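Local coordinates for surface presentation of antigens protein SpaS (Salmonella typhimurium, PDB 3C01) that belongs to the type III secretion exporter family and takes part in the secretory pathway that presents on the cell surface the determinants Salmonella needs to enter mammalian cells, at residues Ser21-Asn26 with Ser52-His57. Sequence-based numbering, arbitrary orientation.
Sequences SVYETN and SLFKTH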
# COMPACT_ATOMS: atom_id res chain seq x y z
N SER B 21 1.62 6.15 -0.51
CA SER B 21 3.05 6.17 -0.62
C SER B 21 3.55 5.80 -2.00
O SER B 21 4.61 6.24 -2.41
CB SER B 21 3.67 5.22 0.41
OG SER B 21 3.02 3.95 0.42
N VAL B 22 2.81 4.93 -2.69
CA VAL B 22 3.22 4.35 -3.96
C VAL B 22 2.01 4.38 -4.87
O VAL B 22 0.90 4.11 -4.42
CB VAL B 22 3.63 2.90 -3.76
CG1 VAL B 22 3.91 2.23 -5.11
CG2 VAL B 22 4.81 2.83 -2.81
N TYR B 23 2.22 4.72 -6.14
CA TYR B 23 1.12 4.73 -7.10
C TYR B 23 1.64 4.40 -8.50
O TYR B 23 2.34 5.21 -9.11
CB TYR B 23 0.51 6.12 -7.07
CG TYR B 23 -0.77 6.32 -7.83
CD1 TYR B 23 -2.00 6.25 -7.17
CD2 TYR B 23 -0.76 6.66 -9.17
CE1 TYR B 23 -3.18 6.46 -7.83
CE2 TYR B 23 -1.95 6.87 -9.86
CZ TYR B 23 -3.16 6.77 -9.17
OH TYR B 23 -4.36 7.01 -9.79
N GLU B 24 1.32 3.21 -9.00
CA GLU B 24 1.89 2.73 -10.25
C GLU B 24 0.94 1.78 -10.95
O GLU B 24 0.15 1.11 -10.32
CB GLU B 24 3.21 2.00 -10.03
CG GLU B 24 4.32 2.76 -9.28
CD GLU B 24 4.84 4.00 -10.01
OE1 GLU B 24 5.57 4.83 -9.36
OE2 GLU B 24 4.52 4.15 -11.24
N THR B 25 1.05 1.69 -12.27
CA THR B 25 0.23 0.78 -13.01
C THR B 25 1.08 -0.10 -13.91
O THR B 25 2.28 0.14 -14.10
CB THR B 25 -0.76 1.57 -13.86
OG1 THR B 25 -0.05 2.15 -14.94
CG2 THR B 25 -1.41 2.69 -13.09
N ASN B 26 0.45 -1.14 -14.47
CA ASN B 26 1.07 -2.01 -15.48
C ASN B 26 2.45 -2.48 -15.08
O ASN B 26 2.59 -3.01 -13.98
CB ASN B 26 1.01 -1.35 -16.85
CG ASN B 26 -0.42 -1.02 -17.25
OD1 ASN B 26 -1.34 -1.84 -17.02
ND2 ASN B 26 -0.64 0.19 -17.81
N SER B 52 -10.54 1.46 -6.62
CA SER B 52 -11.16 2.68 -6.26
C SER B 52 -10.14 3.69 -5.70
O SER B 52 -10.28 4.89 -5.97
CB SER B 52 -12.38 2.43 -5.35
OG SER B 52 -12.02 1.87 -4.12
N LEU B 53 -9.13 3.25 -4.94
CA LEU B 53 -8.05 4.15 -4.57
C LEU B 53 -7.37 4.71 -5.81
O LEU B 53 -7.08 5.91 -5.87
CB LEU B 53 -7.01 3.47 -3.75
CG LEU B 53 -7.42 3.07 -2.33
CD1 LEU B 53 -6.36 2.10 -1.72
CD2 LEU B 53 -7.69 4.31 -1.42
N PHE B 54 -7.17 3.86 -6.82
CA PHE B 54 -6.59 4.32 -8.09
C PHE B 54 -7.42 5.45 -8.70
O PHE B 54 -6.88 6.44 -9.17
CB PHE B 54 -6.49 3.19 -9.11
CG PHE B 54 -5.89 3.62 -10.40
CD1 PHE B 54 -4.55 3.97 -10.48
CD2 PHE B 54 -6.67 3.74 -11.54
CE1 PHE B 54 -4.00 4.43 -11.68
CE2 PHE B 54 -6.12 4.19 -12.74
CZ PHE B 54 -4.77 4.53 -12.81
N LYS B 55 -8.73 5.32 -8.63
CA LYS B 55 -9.63 6.27 -9.27
C LYS B 55 -9.71 7.55 -8.48
O LYS B 55 -9.63 8.61 -9.03
CB LYS B 55 -11.01 5.64 -9.44
CG LYS B 55 -11.89 6.34 -10.44
CD LYS B 55 -13.36 6.49 -9.96
CE LYS B 55 -13.96 5.19 -9.39
NZ LYS B 55 -15.49 5.25 -9.42
N THR B 56 -9.79 7.44 -7.16
CA THR B 56 -10.05 8.61 -6.29
C THR B 56 -8.79 9.37 -5.88
O THR B 56 -8.82 10.58 -5.82
CB THR B 56 -10.83 8.17 -5.01
OG1 THR B 56 -10.14 7.09 -4.34
CG2 THR B 56 -12.24 7.69 -5.39
N HIS B 57 -7.67 8.68 -5.64
CA HIS B 57 -6.47 9.29 -5.10
C HIS B 57 -5.31 9.39 -6.12
O HIS B 57 -5.37 8.83 -7.19
CB HIS B 57 -6.00 8.47 -3.91
CG HIS B 57 -6.90 8.53 -2.73
ND1 HIS B 57 -8.16 7.99 -2.74
CD2 HIS B 57 -6.71 9.04 -1.50
CE1 HIS B 57 -8.73 8.21 -1.56
NE2 HIS B 57 -7.87 8.83 -0.79
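Tyr23 of strand 19-25 meets the C-terminal turn of helix 47-56 at the carbonyl of Phe54, in the cytoplasmic domain of this FlhB/YscU-family exporter. It is a strand-on-helix packing of the domain's alpha/beta fold: the short segment axes approach to 10.3 Å and run nearly perpendicular, at 96°. Through backbone bonds such as those of Ser21 and Val22 with Gly7, the strand also pairs with strand 4-9, while a hydrogen bond from Ser52 OG to Glu67 ties helix 47-56 to helix 65-84.

Along the helix, Leu53 contributes its carbonyl O, which sits near the plane of the Tyr23 ring at its edge, a marginal approach.

Phe54 carries most of the helix side. Phe54 O accepts a hydrogen bond from Tyr23 OH, 2.7 Å away; the donor lies in the carbonyl plane, on a lone pair, and the acceptor in turn lies in the plane of the tyrosine ring. The two rings are nearly parallel, with planes 16° apart, but centroids 5.2 Å apart show that they are slid past one another and barely overlap. The phenolic end therefore does the touching: OH stands over one face of the Phe54 ring, and Tyr23 CZ comes within 3.4 Å of Phe54 CD1. In Phe54, chi1 -180° sets CG anti to the backbone N and brings CE1 against the methyl carbon CG2 of Thr25, which packs obliquely on the ring.

Thr56 directs OG1 into the ring plane of His57, where it accepts the ND1 proton. His57, the first residue to leave helical geometry, has NE2 bonded to Ser64 N; His57 O approaches the Tyr23 ring obliquely, 3.3 Å from Tyr23 CE1.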